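Local coordinates for hypothetical Membrane Spanning Protein (Bacillus cereus, PDB 2FB5) that probably catalyses the condensation of two ATP molecules into cyclic di-AMP as a diadenylate cyclase required for efficient spore formation, at residues P72-S76 with K141-I145; N101-L107 with L174-A180; L10-K15 with T63-A68; R90-I96 with L123-P129. All coordinates share one frame; numbering follows the deposited sequence.

Interaction 1. Residues P72-S76 with K141-I145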
loop_
_atom_site.group_PDB
_atom_site.type_symbol
_atom_site.label_atom_id
_atom_site.label_comp_id
_atom_site.label_asym_id
_atom_site.label_seq_id
_atom_site.Cartn_x
_atom_site.Cartn_y
_atom_site.Cartn_z
ATOM N N PRO A 72 4.226 11.396 3.328
ATOM C CA PRO A 72 5.367 10.509 3.117
ATOM C C PRO A 72 6.715 11.219 3.019
ATOM O O PRO A 72 7.763 10.557 3.064
ATOM C CB PRO A 72 5.054 9.840 1.767
ATOM C CG PRO A 72 3.621 10.099 1.520
ATOM C CD PRO A 72 3.341 11.406 2.145
ATOM N N TYR A 73 6.693 12.545 2.885
ATOM C CA TYR A 73 7.906 13.287 2.547
ATOM C C TYR A 73 8.343 14.313 3.578
ATOM O O TYR A 73 9.490 14.774 3.556
ATOM C CB TYR A 73 7.749 13.938 1.166
ATOM C CG TYR A 73 7.364 12.926 0.131
ATOM C CD1 TYR A 73 8.291 11.993 -0.318
ATOM C CD2 TYR A 73 6.068 12.886 -0.388
ATOM C CE1 TYR A 73 7.948 11.053 -1.258
ATOM C CE2 TYR A 73 5.710 11.938 -1.333
ATOM C CZ TYR A 73 6.657 11.031 -1.758
ATOM O OH TYR A 73 6.330 10.090 -2.682
ATOM N N THR A 74 7.444 14.661 4.489
ATOM C CA THR A 74 7.793 15.570 5.557
ATOM C C THR A 74 6.980 15.249 6.797
ATOM O O THR A 74 5.870 14.735 6.704
ATOM C CB THR A 74 7.617 17.072 5.140
ATOM O OG1 THR A 74 7.867 17.906 6.275
ATOM C CG2 THR A 74 6.197 17.354 4.610
ATOM N N GLU A 75 7.537 15.550 7.958
ATOM C CA GLU A 75 6.785 15.458 9.200
ATOM C C GLU A 75 6.426 16.853 9.680
ATOM O O GLU A 75 5.948 17.032 10.804
ATOM C CB GLU A 75 7.610 14.731 10.257
ATOM C CG GLU A 75 7.925 13.293 9.880
ATOM C CD GLU A 75 9.098 12.708 10.668
ATOM O OE1 GLU A 75 9.843 13.463 11.331
ATOM O OE2 GLU A 75 9.286 11.479 10.606
ATOM N N SER A 76 6.670 17.848 8.829
ATOM C CA SER A 76 6.455 19.241 9.208
ATOM C C SER A 76 5.228 19.921 8.579
ATOM O O SER A 76 5.168 21.140 8.526
ATOM C CB SER A 76 7.714 20.068 8.906
ATOM O OG SER A 76 8.799 19.666 9.725
ATOM N N LYS A 141 13.208 20.116 2.666
ATOM C CA LYS A 141 13.443 18.684 2.549
ATOM C C LYS A 141 13.129 18.100 3.912
ATOM O O LYS A 141 13.860 18.342 4.863
ATOM C CB LYS A 141 14.890 18.395 2.171
ATOM C CG LYS A 141 15.295 16.925 2.238
ATOM C CD LYS A 141 14.712 16.129 1.079
ATOM C CE LYS A 141 15.316 14.738 1.007
ATOM N NZ LYS A 141 14.894 14.073 -0.261
ATOM N N ASN A 142 12.038 17.344 3.989
ATOM C CA ASN A 142 11.574 16.750 5.248
ATOM C C ASN A 142 11.363 17.831 6.316
ATOM O O ASN A 142 10.460 18.656 6.168
ATOM C CB ASN A 142 12.508 15.604 5.698
ATOM C CG ASN A 142 11.866 14.687 6.741
ATOM O OD1 ASN A 142 10.663 14.768 7.016
ATOM N ND2 ASN A 142 12.680 13.806 7.331
ATOM N N ASN A 143 12.193 17.860 7.362
ATOM C CA ASN A 143 12.004 18.813 8.452
ATOM C C ASN A 143 13.063 19.925 8.468
ATOM O O ASN A 143 13.304 20.547 9.507
ATOM C CB ASN A 143 11.941 18.093 9.824
ATOM C CG ASN A 143 10.942 16.946 9.840
ATOM O OD1 ASN A 143 11.282 15.807 10.214
ATOM N ND2 ASN A 143 9.713 17.225 9.418
ATOM N N HIS A 144 13.685 20.174 7.311
ATOM C CA HIS A 144 14.675 21.243 7.192
ATOM C C HIS A 144 14.272 22.245 6.120
ATOM O O HIS A 144 13.673 21.880 5.112
ATOM C CB HIS A 144 16.064 20.683 6.824
ATOM C CG HIS A 144 16.743 19.950 7.938
ATOM N ND1 HIS A 144 17.672 20.547 8.764
ATOM C CD2 HIS A 144 16.647 18.667 8.352
ATOM C CE1 HIS A 144 18.096 19.673 9.659
ATOM N NE2 HIS A 144 17.488 18.524 9.437
ATOM N N ILE A 145 14.607 23.507 6.355
ATOM C CA ILE A 145 14.570 24.525 5.329
ATOM C C ILE A 145 15.967 24.479 4.734
ATOM O O ILE A 145 16.939 24.883 5.375
ATOM C CB ILE A 145 14.211 25.916 5.934
ATOM C CG1 ILE A 145 12.760 25.899 6.443
ATOM C CG2 ILE A 145 14.450 27.061 4.933
ATOM C CD1 ILE A 145 12.390 27.073 7.343
HETATM O O HOH W 1 10.469 16.738 1.955
HETATM O O HOH W 2 11.314 11.404 8.681
#

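Interaction 2. Residues N101-L107 with L174-A180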
loop_
_atom_site.group_PDB
_atom_site.type_symbol
_atom_site.label_atom_id
_atom_site.label_comp_id
_atom_site.label_asym_id
_atom_site.label_seq_id
_atom_site.Cartn_x
_atom_site.Cartn_y
_atom_site.Cartn_z
ATOM N N ASN A 101 9.580 12.751 -4.051
ATOM C CA ASN A 101 10.435 11.614 -4.403
ATOM C C ASN A 101 11.643 11.986 -5.280
ATOM O O ASN A 101 12.664 11.293 -5.260
ATOM C CB ASN A 101 9.633 10.467 -5.045
ATOM C CG ASN A 101 10.480 9.199 -5.246
ATOM O OD1 ASN A 101 11.044 8.676 -4.290
ATOM N ND2 ASN A 101 10.610 8.741 -6.503
ATOM N N GLU A 102 11.538 13.071 -6.040
ATOM C CA GLU A 102 12.595 13.444 -6.974
ATOM C C GLU A 102 13.474 14.590 -6.463
ATOM O O GLU A 102 12.968 15.581 -5.903
ATOM C CB GLU A 102 12.001 13.775 -8.350
ATOM C CG GLU A 102 11.205 12.622 -8.936
ATOM C CD GLU A 102 10.344 12.995 -10.138
ATOM O OE1 GLU A 102 10.475 14.113 -10.688
ATOM O OE2 GLU A 102 9.519 12.142 -10.532
ATOM N N THR A 103 14.787 14.447 -6.647
ATOM C CA THR A 103 15.739 15.475 -6.193
ATOM C C THR A 103 15.711 16.684 -7.130
ATOM O O THR A 103 15.408 16.558 -8.317
ATOM C CB THR A 103 17.184 14.925 -6.016
ATOM O OG1 THR A 103 17.737 14.595 -7.291
ATOM C CG2 THR A 103 17.195 13.678 -5.109
ATOM N N LEU A 104 16.033 17.854 -6.591
ATOM C CA LEU A 104 15.730 19.105 -7.271
ATOM C C LEU A 104 16.925 20.020 -7.538
ATOM O O LEU A 104 16.751 21.118 -8.072
ATOM C CB LEU A 104 14.685 19.869 -6.445
ATOM C CG LEU A 104 13.388 19.105 -6.161
ATOM C CD1 LEU A 104 12.520 19.858 -5.168
ATOM C CD2 LEU A 104 12.637 18.862 -7.479
ATOM N N GLU A 105 18.127 19.572 -7.175
ATOM C CA GLU A 105 19.315 20.438 -7.238
ATOM C C GLU A 105 19.686 20.902 -8.659
ATOM O O GLU A 105 20.260 21.973 -8.822
ATOM C CB GLU A 105 20.522 19.784 -6.538
ATOM C CG GLU A 105 21.229 18.706 -7.359
ATOM C CD GLU A 105 20.396 17.440 -7.528
ATOM O OE1 GLU A 105 20.585 16.740 -8.542
ATOM O OE2 GLU A 105 19.542 17.159 -6.657
ATOM N N ALA A 106 19.349 20.113 -9.674
ATOM C CA ALA A 106 19.631 20.515 -11.058
ATOM C C ALA A 106 18.584 21.495 -11.595
ATOM O O ALA A 106 18.801 22.143 -12.616
ATOM C CB ALA A 106 19.734 19.298 -11.961
ATOM N N LEU A 107 17.453 21.605 -10.898
ATOM C CA LEU A 107 16.334 22.435 -11.364
ATOM C C LEU A 107 16.198 23.773 -10.641
ATOM O O LEU A 107 15.548 24.697 -11.145
ATOM C CB LEU A 107 15.019 21.654 -11.233
ATOM C CG LEU A 107 14.848 20.407 -12.106
ATOM C CD1 LEU A 107 13.638 19.611 -11.640
ATOM C CD2 LEU A 107 14.689 20.805 -13.567
ATOM N N LEU A 174 8.136 24.574 -11.814
ATOM C CA LEU A 174 8.874 23.514 -11.139
ATOM C C LEU A 174 8.057 22.217 -11.091
ATOM O O LEU A 174 8.607 21.112 -11.244
ATOM C CB LEU A 174 9.307 23.933 -9.712
ATOM C CG LEU A 174 10.200 22.877 -9.045
ATOM C CD1 LEU A 174 11.514 22.648 -9.834
ATOM C CD2 LEU A 174 10.478 23.179 -7.555
ATOM N N SER A 175 6.747 22.350 -10.897
ATOM C CA SER A 175 5.875 21.183 -10.803
ATOM C C SER A 175 5.762 20.389 -12.113
ATOM O O SER A 175 5.351 19.217 -12.087
ATOM C CB SER A 175 4.483 21.579 -10.296
ATOM O OG SER A 175 3.701 22.151 -11.330
ATOM N N GLU A 176 6.112 21.033 -13.233
ATOM C CA GLU A 176 6.137 20.395 -14.572
ATOM C C GLU A 176 7.376 19.526 -14.782
ATOM O O GLU A 176 7.380 18.636 -15.629
ATOM C CB GLU A 176 6.088 21.454 -15.696
ATOM C CG GLU A 176 4.765 22.229 -15.836
ATOM C CD GLU A 176 4.854 23.489 -16.742
ATOM O OE1 GLU A 176 5.960 23.894 -17.157
ATOM O OE2 GLU A 176 3.800 24.091 -17.030
ATOM N N LYS A 177 8.438 19.801 -14.034
ATOM C CA LYS A 177 9.725 19.140 -14.255
ATOM C C LYS A 177 10.077 18.145 -13.159
ATOM O O LYS A 177 11.104 17.472 -13.232
ATOM C CB LYS A 177 10.828 20.194 -14.346
ATOM C CG LYS A 177 10.629 21.209 -15.454
ATOM C CD LYS A 177 10.734 20.540 -16.815
ATOM C CE LYS A 177 10.501 21.551 -17.922
ATOM N NZ LYS A 177 10.766 20.950 -19.263
ATOM N N SER A 178 9.225 18.076 -12.141
ATOM C CA SER A 178 9.454 17.226 -10.976
ATOM C C SER A 178 8.147 16.887 -10.278
ATOM O O SER A 178 7.096 17.445 -10.589
ATOM C CB SER A 178 10.367 17.947 -9.986
ATOM O OG SER A 178 9.656 18.988 -9.344
ATOM N N ASP A 179 8.220 15.973 -9.319
ATOM C CA ASP A 179 7.066 15.619 -8.515
ATOM C C ASP A 179 6.984 16.489 -7.249
ATOM O O ASP A 179 6.223 16.192 -6.332
ATOM C CB ASP A 179 7.097 14.117 -8.157
ATOM C CG ASP A 179 8.074 13.797 -7.035
ATOM O OD1 ASP A 179 9.147 14.436 -6.967
ATOM O OD2 ASP A 179 7.778 12.895 -6.215
ATOM N N ALA A 180 7.758 17.572 -7.193
ATOM C CA ALA A 180 7.667 18.479 -6.028
ATOM C C ALA A 180 6.272 19.090 -5.894
ATOM O O ALA A 180 5.586 19.304 -6.887
ATOM C CB ALA A 180 8.716 19.587 -6.114
HETATM O O HOH W 3 10.431 16.383 -5.525
HETATM O O HOH W 4 12.560 15.473 -11.661
#

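Interaction 3. Residues L10-K15 with T63-A68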
loop_
_atom_site.group_PDB
_atom_site.type_symbol
_atom_site.label_atom_id
_atom_site.label_comp_id
_atom_site.label_asym_id
_atom_site.label_seq_id
_atom_site.Cartn_x
_atom_site.Cartn_y
_atom_site.Cartn_z
ATOM N N LEU A 10 -4.569 8.069 8.725
ATOM C CA LEU A 10 -4.974 9.463 8.979
ATOM C C LEU A 10 -5.488 10.137 7.714
ATOM O O LEU A 10 -6.466 10.876 7.762
ATOM C CB LEU A 10 -3.834 10.287 9.571
ATOM C CG LEU A 10 -3.364 9.881 10.974
ATOM C CD1 LEU A 10 -2.214 10.777 11.411
ATOM C CD2 LEU A 10 -4.495 9.906 12.016
ATOM N N SER A 11 -4.811 9.888 6.596
ATOM C CA SER A 11 -5.241 10.402 5.308
ATOM C C SER A 11 -6.634 9.897 5.011
ATOM O O SER A 11 -7.506 10.670 4.598
ATOM C CB SER A 11 -4.296 9.937 4.201
ATOM O OG SER A 11 -2.994 10.460 4.390
ATOM N N GLU A 12 -6.843 8.596 5.228
ATOM C CA GLU A 12 -8.121 7.969 4.904
ATOM C C GLU A 12 -9.255 8.527 5.760
ATOM O O GLU A 12 -10.374 8.668 5.279
ATOM C CB GLU A 12 -8.039 6.441 5.036
ATOM C CG GLU A 12 -7.334 5.772 3.881
ATOM C CD GLU A 12 -8.169 5.792 2.611
ATOM O OE1 GLU A 12 -9.320 5.287 2.632
ATOM O OE2 GLU A 12 -7.674 6.320 1.603
ATOM N N GLU A 13 -8.963 8.877 7.007
ATOM C CA GLU A 13 -9.992 9.467 7.860
ATOM C C GLU A 13 -10.354 10.901 7.452
ATOM O O GLU A 13 -11.506 11.311 7.601
ATOM C CB GLU A 13 -9.597 9.429 9.337
ATOM C CG GLU A 13 -9.726 8.049 9.974
ATOM C CD GLU A 13 -11.156 7.474 9.962
ATOM O OE1 GLU A 13 -12.148 8.262 10.084
ATOM O OE2 GLU A 13 -11.275 6.222 9.844
ATOM N N LEU A 14 -9.370 11.654 6.959
ATOM C CA LEU A 14 -9.616 12.997 6.416
ATOM C C LEU A 14 -10.497 12.946 5.170
ATOM O O LEU A 14 -11.363 13.824 4.976
ATOM C CB LEU A 14 -8.300 13.708 6.095
ATOM C CG LEU A 14 -7.477 14.116 7.326
ATOM C CD1 LEU A 14 -6.140 14.717 6.901
ATOM C CD2 LEU A 14 -8.252 15.091 8.203
ATOM N N LYS A 15 -10.259 11.927 4.340
ATOM C CA LYS A 15 -11.073 11.648 3.156
ATOM C C LYS A 15 -12.521 11.366 3.547
ATOM O O LYS A 15 -13.450 11.904 2.942
ATOM C CB LYS A 15 -10.481 10.477 2.361
ATOM C CG LYS A 15 -11.178 10.197 1.019
ATOM C CD LYS A 15 -10.233 9.537 -0.004
ATOM C CE LYS A 15 -10.057 8.051 0.254
ATOM N NZ LYS A 15 -9.114 7.480 -0.729
ATOM N N THR A 63 -6.988 19.970 3.596
ATOM C CA THR A 63 -6.295 19.229 4.650
ATOM C C THR A 63 -6.004 17.795 4.200
ATOM O O THR A 63 -4.902 17.273 4.429
ATOM C CB THR A 63 -7.127 19.226 5.956
ATOM O OG1 THR A 63 -7.473 20.574 6.288
ATOM C CG2 THR A 63 -6.329 18.639 7.128
ATOM N N TYR A 64 -6.985 17.161 3.553
ATOM C CA TYR A 64 -6.791 15.811 3.035
ATOM C C TYR A 64 -5.642 15.751 2.028
ATOM O O TYR A 64 -4.751 14.907 2.148
ATOM C CB TYR A 64 -8.075 15.230 2.395
ATOM C CG TYR A 64 -7.767 13.984 1.593
ATOM C CD1 TYR A 64 -7.436 12.791 2.232
ATOM C CD2 TYR A 64 -7.748 14.014 0.203
ATOM C CE1 TYR A 64 -7.118 11.657 1.506
ATOM C CE2 TYR A 64 -7.427 12.880 -0.534
ATOM C CZ TYR A 64 -7.115 11.709 0.134
ATOM O OH TYR A 64 -6.795 10.591 -0.580
ATOM N N TYR A 65 -5.666 16.619 1.020
ATOM C CA TYR A 65 -4.613 16.565 0.006
ATOM C C TYR A 65 -3.213 16.907 0.528
ATOM O O TYR A 65 -2.240 16.273 0.121
ATOM C CB TYR A 65 -4.970 17.377 -1.231
ATOM C CG TYR A 65 -6.059 16.700 -2.037
ATOM C CD1 TYR A 65 -5.803 15.501 -2.715
ATOM C CD2 TYR A 65 -7.347 17.227 -2.089
ATOM C CE1 TYR A 65 -6.791 14.863 -3.439
ATOM C CE2 TYR A 65 -8.363 16.577 -2.818
ATOM C CZ TYR A 65 -8.068 15.408 -3.495
ATOM O OH TYR A 65 -9.039 14.758 -4.229
ATOM N N ILE A 66 -3.109 17.883 1.423
ATOM C CA ILE A 66 -1.809 18.232 2.012
ATOM C C ILE A 66 -1.270 16.986 2.720
ATOM O O ILE A 66 -0.122 16.602 2.516
ATOM C CB ILE A 66 -1.887 19.476 2.949
ATOM C CG1 ILE A 66 -2.120 20.781 2.161
ATOM C CG2 ILE A 66 -0.647 19.598 3.876
ATOM C CD1 ILE A 66 -1.206 21.006 0.940
ATOM N N GLN A 67 -2.127 16.339 3.512
ATOM C CA GLN A 67 -1.775 15.103 4.217
ATOM C C GLN A 67 -1.376 13.959 3.279
ATOM O O GLN A 67 -0.346 13.325 3.491
ATOM C CB GLN A 67 -2.917 14.689 5.163
ATOM C CG GLN A 67 -2.792 13.286 5.820
ATOM C CD GLN A 67 -1.611 13.131 6.766
ATOM O OE1 GLN A 67 -1.050 14.118 7.260
ATOM N NE2 GLN A 67 -1.246 11.873 7.052
ATOM N N ALA A 68 -2.183 13.704 2.248
ATOM C CA ALA A 68 -1.953 12.604 1.324
ATOM C C ALA A 68 -0.705 12.822 0.462
ATOM O O ALA A 68 0.068 11.883 0.232
ATOM C CB ALA A 68 -3.194 12.372 0.430
HETATM O O HOH W 5 -5.732 8.396 1.216
#

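Interaction 4. Residues R90-I96 with L123-P129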
loop_
_atom_site.group_PDB
_atom_site.type_symbol
_atom_site.label_atom_id
_atom_site.label_comp_id
_atom_site.label_asym_id
_atom_site.label_seq_id
_atom_site.Cartn_x
_atom_site.Cartn_y
_atom_site.Cartn_z
ATOM N N ARG A 90 -1.806 38.018 6.353
ATOM C CA ARG A 90 -1.041 39.251 6.235
ATOM C C ARG A 90 -0.840 39.641 4.764
ATOM O O ARG A 90 -0.284 40.698 4.471
ATOM C CB ARG A 90 0.327 39.092 6.929
ATOM C CG ARG A 90 0.271 38.888 8.458
ATOM C CD ARG A 90 1.596 38.301 8.994
ATOM N NE ARG A 90 1.453 37.619 10.289
ATOM C CZ ARG A 90 2.264 36.655 10.744
ATOM N NH1 ARG A 90 3.301 36.232 10.020
ATOM N NH2 ARG A 90 2.037 36.102 11.932
ATOM N N LYS A 91 -1.297 38.787 3.848
ATOM C CA LYS A 91 -1.046 38.963 2.416
ATOM C C LYS A 91 0.436 39.123 2.083
ATOM O O LYS A 91 0.813 39.990 1.289
ATOM C CB LYS A 91 -1.866 40.135 1.841
ATOM C CG LYS A 91 -3.380 39.911 1.868
ATOM C CD LYS A 91 -4.112 40.999 1.064
ATOM C CE LYS A 91 -5.622 40.808 1.129
ATOM N NZ LYS A 91 -6.125 40.817 2.544
ATOM N N HIS A 92 1.269 38.275 2.685
ATOM C CA HIS A 92 2.697 38.222 2.375
ATOM C C HIS A 92 2.962 37.132 1.360
ATOM O O HIS A 92 2.729 35.949 1.649
ATOM C CB HIS A 92 3.531 37.929 3.623
ATOM C CG HIS A 92 3.502 39.016 4.652
ATOM N ND1 HIS A 92 3.975 38.837 5.934
ATOM C CD2 HIS A 92 3.041 40.289 4.597
ATOM C CE1 HIS A 92 3.822 39.957 6.620
ATOM N NE2 HIS A 92 3.257 40.855 5.831
ATOM N N GLY A 93 3.458 37.528 0.188
ATOM C CA GLY A 93 3.804 36.584 -0.867
ATOM C C GLY A 93 4.764 35.527 -0.359
ATOM O O GLY A 93 5.683 35.831 0.401
ATOM N N ALA A 94 4.524 34.277 -0.749
ATOM C CA ALA A 94 5.352 33.169 -0.303
ATOM C C ALA A 94 5.381 32.109 -1.372
ATOM O O ALA A 94 4.414 31.955 -2.108
ATOM C CB ALA A 94 4.816 32.578 1.008
ATOM N N LEU A 95 6.484 31.367 -1.426
ATOM C CA LEU A 95 6.688 30.324 -2.417
ATOM C C LEU A 95 7.508 29.224 -1.748
ATOM O O LEU A 95 8.708 29.400 -1.528
ATOM C CB LEU A 95 7.434 30.902 -3.632
ATOM C CG LEU A 95 7.717 30.021 -4.843
ATOM C CD1 LEU A 95 6.435 29.550 -5.498
ATOM C CD2 LEU A 95 8.567 30.799 -5.872
ATOM N N ILE A 96 6.853 28.117 -1.394
ATOM C CA ILE A 96 7.492 27.048 -0.622
ATOM C C ILE A 96 7.470 25.717 -1.359
ATOM O O ILE A 96 6.408 25.112 -1.541
ATOM C CB ILE A 96 6.828 26.851 0.775
ATOM C CG1 ILE A 96 6.867 28.166 1.577
ATOM C CG2 ILE A 96 7.525 25.707 1.515
ATOM C CD1 ILE A 96 6.196 28.112 2.983
ATOM N N LEU A 123 9.800 30.336 8.712
ATOM C CA LEU A 123 9.197 30.471 7.377
ATOM C C LEU A 123 8.566 31.856 7.238
ATOM O O LEU A 123 8.680 32.508 6.196
ATOM C CB LEU A 123 8.142 29.386 7.136
ATOM C CG LEU A 123 8.616 27.950 6.912
ATOM C CD1 LEU A 123 7.444 26.986 7.028
ATOM C CD2 LEU A 123 9.277 27.837 5.535
ATOM N N GLU A 124 7.893 32.305 8.293
ATOM C CA GLU A 124 7.222 33.603 8.244
ATOM C C GLU A 124 8.217 34.760 8.182
ATOM O O GLU A 124 7.970 35.757 7.513
ATOM C CB GLU A 124 6.264 33.771 9.426
ATOM C CG GLU A 124 5.080 32.806 9.423
ATOM C CD GLU A 124 4.324 32.833 10.747
ATOM O OE1 GLU A 124 4.200 33.934 11.314
ATOM O OE2 GLU A 124 3.856 31.778 11.220
ATOM N N SER A 125 9.342 34.607 8.875
ATOM C CA SER A 125 10.414 35.586 8.865
ATOM C C SER A 125 11.034 35.699 7.459
ATOM O O SER A 125 11.269 36.804 6.954
ATOM C CB SER A 125 11.466 35.180 9.898
ATOM O OG SER A 125 12.575 36.054 9.878
ATOM N N ILE A 126 11.280 34.558 6.825
ATOM C CA ILE A 126 11.864 34.533 5.470
ATOM C C ILE A 126 11.032 35.339 4.472
ATOM O O ILE A 126 11.587 36.042 3.620
ATOM C CB ILE A 126 12.064 33.080 4.967
ATOM C CG1 ILE A 126 13.225 32.425 5.742
ATOM C CG2 ILE A 126 12.348 33.049 3.428
ATOM C CD1 ILE A 126 13.267 30.874 5.679
ATOM N N PHE A 127 9.704 35.236 4.582
ATOM C CA PHE A 127 8.789 35.896 3.641
ATOM C C PHE A 127 8.210 37.228 4.127
ATOM O O PHE A 127 7.218 37.740 3.564
ATOM C CB PHE A 127 7.667 34.930 3.239
ATOM C CG PHE A 127 8.154 33.776 2.436
ATOM C CD1 PHE A 127 8.643 33.978 1.154
ATOM C CD2 PHE A 127 8.173 32.502 2.968
ATOM C CE1 PHE A 127 9.119 32.914 0.395
ATOM C CE2 PHE A 127 8.639 31.432 2.209
ATOM C CZ PHE A 127 9.115 31.652 0.915
ATOM N N TYR A 128 8.819 37.803 5.163
ATOM C CA TYR A 128 8.419 39.147 5.582
ATOM C C TYR A 128 8.790 40.152 4.486
ATOM O O TYR A 128 9.930 40.190 4.052
ATOM C CB TYR A 128 9.043 39.517 6.922
ATOM C CG TYR A 128 8.315 40.657 7.572
ATOM C CD1 TYR A 128 7.233 40.420 8.416
ATOM C CD2 TYR A 128 8.682 41.978 7.312
ATOM C CE1 TYR A 128 6.539 41.476 9.011
ATOM C CE2 TYR A 128 7.999 43.036 7.893
ATOM C CZ TYR A 128 6.929 42.773 8.741
ATOM O OH TYR A 128 6.250 43.820 9.316
ATOM N N PRO A 129 7.819 40.959 4.015
ATOM C CA PRO A 129 8.091 41.803 2.841
ATOM C C PRO A 129 9.229 42.793 3.064
ATOM O O PRO A 129 9.363 43.368 4.151
ATOM C CB PRO A 129 6.765 42.548 2.604
ATOM C CG PRO A 129 5.734 41.777 3.348
ATOM C CD PRO A 129 6.446 41.138 4.521
HETATM O O HOH W 6 5.722 37.288 7.650
HETATM O O HOH W 7 7.000 38.020 1.030
#

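Interaction 1. Residues P72-S76 with K141-I145
The two-residue beta hairpin that joins strands 137-141 and 144-150 turns through Asn142 and Asn143, and this type II' turn rests on Thr74 in the linker between helices 47-70 and 77-90. Asn142 has a positive phi of 56°, a backbone shape that asparagine tolerates better than most residues with a side chain. Its carbonyl is presented to Thr74, whose OG1 donates a hydrogen bond of 2.7 Å to Asn142 O, approaching from above the carbonyl plane. Within its own segment Thr74 OG1 accepts from Ser76 N at 2.8 Å and so closes an ST turn. The double use fits OG1 lying anti to the Thr74 nitrogen (chi1 175°), beside the carbonyl end of the residue, and a threonine hydroxyl that both donates and accepts suits the place. Tyr73 O receives a CA-H...O contact from Asn142 CA at 3.3 Å, and one water joins Tyr73 O to Asn142 N. Asn142 OD1 accepts a weak bond from Glu75 N at 3.4 Å. A second water takes a hydrogen from Asn142 ND2 at 3.1 Å and gives one, weakly, to Glu75 OE2 at 2.8 Å.

Interaction 2. Residues N101-L107 with L174-A180
Segments 101-107 and 174-180 run in opposite directions, Glu102 facing Asp179 with 6.1 Å between their CA atoms and Leu107 facing Leu174 with 7.5 Å. Segment 174-180 starts in helix 166-175 and continues as loop, and side chains take part in every bond across the contact. The carboxylate of Asp179 receives two successive amides: Asn101 N reaches OD2 on its syn lone pair at 2.8 Å, and Glu102 N reaches OD1 at 2.9 Å. Its two oxygens suit this pairing, with chi1 of 78° setting CG between the backbone N and the carbonyl carbon. The Glu102 carboxylate stacks on that of Asp179, the planes 22° apart, and its OE1 takes a weak bond from Asp179 N. The like charges, 4.0 Å apart between Glu102 OE1 and Asp179 OD1, are probably eased by these amides and by a water at each oxygen. Ser178 OG gives a hydrogen to Leu174 O and accepts Ala180 N, an ST turn in the chain that follows. The apolar part of the contact is Leu104 CD2, 3.5 Å from Ser178 CB, and Leu107 CB, 3.9 Å from Leu174 CD1. Leu104, Leu174 and Ala180 all rest on Val97 of strand 94-98, while Leu174 also meets Ile182 of strand 181-185.

Interaction 3. Residues L10-K15 with T63-A68
Leu14 and Tyr64 meet toward the open end of an antiparallel helical hairpin, formed by helices 4-35 and 47-70 of the N-terminal region; the local axes approach to 8.9 Å and cross at -162°. Leu14 is directed toward the partner helix from its CB, which itself meets Tyr64 CB. Its CD1 branch lies across Gln67, 3.7 Å from Gln67 CB, and also touches CG2 of Thr63, so one branch of an apolar side chain serves both residues. Tyr64 behaves differently: CG anti to the backbone N (chi1 167°) brings the ring edge to Ser11 O, 3.2 Å from Tyr64 CD1. Lys15 runs beside this ring in the same direction, its CD 3.6 Å from Tyr64 OH, while a bend at chi3 (79°) brings NZ round to Glu12. In Gln67 chi1 puts CG 3.2 Å from Ser11 OG, and the bend at chi2 then turns the amide. The polar ends look back along helix 4-35: Gln67 NE2 bonds Glu7 OE1, and Ser11 OG bonds Glu7 O, which satisfies a small hydroxyl buried at the interface. Glu12 serves two sides, for its OE1 accepts the backbone N of Ala4 from the second subunit. Glu12 OE2 is gripped by Lys15 NZ at 3.0 Å in a salt bridge and takes a hydrogen at 2.9 Å from a water that also lies 3.0 Å from Tyr64 OH.

Interaction 4. Residues R90-I96 with L123-P129
Phe127 lays one face of its ring on Ala94, whose CA sits 3.9 Å from the ring centroid in a CH-pi contact. The small alanine lets the ring come down close to the strand, and Ile96 CG1 meets Phe127 CE2 at 3.8 Å. Further along, Ile96 CD1 touches Leu123 CD2. Beyond the helix end, Pro129 makes a CH-pi contact with His92: Pro129 CD stands 3.4 Å from the imidazole centroid, only 6° off the normal. Tyr128 receives an edge of the same histidine in an offset T-shaped pair, the ring planes 71° apart. Arg90 presents two nitrogens end-on to a single oxygen, NH1 at 2.8 Å and NH2 at 3.1 Å from Glu124 OE1, both from the same face of the carboxylate; a long, extended arginine suits this reach.

Arg90 CB lies over the other face of His92, making a sandwich with Pro129, and a water connects His92 ND1 with Glu124 O. Glu124 OE2 bonds His86 ND1, which probably steadies the carboxylate's rotation. A Schellman motif at Lys91 ends the helix before the chain goes on to strand 94-98. Ile126 CG2 covers the far face of Phe127, while Leu87 and Val138 close in around it. The whole is the packing of helices 77-90 and 120-126 on the central mixed sheet, an alpha/beta core belonging to the DisA-type nucleotide-binding domain.

In the fold
Interactions 1, 2 and 4 belong to one continuous body, whereas interaction 3 is one contact within the helical hairpin that precedes it. Interaction 1 is the hub: Tyr73 CE1 touches Asn101 N of interaction 2 at 3.7 Å, and Ile145 CD1 meets Leu123 CD2 of interaction 4 at 3.7 Å. Its linker also continues almost directly from the helix of interaction 3, although their centres lie about 17 Å apart. Interactions 3 and 4, about 25 Å apart between centres, stand on opposite sides of the chain's centre. The DGA motif lies at the start of strand 137-141 and the RHR motif early in helix 166-175; both probably handle ATP, as in this family. Interactions 1 and 2 meet the other ends of these elements.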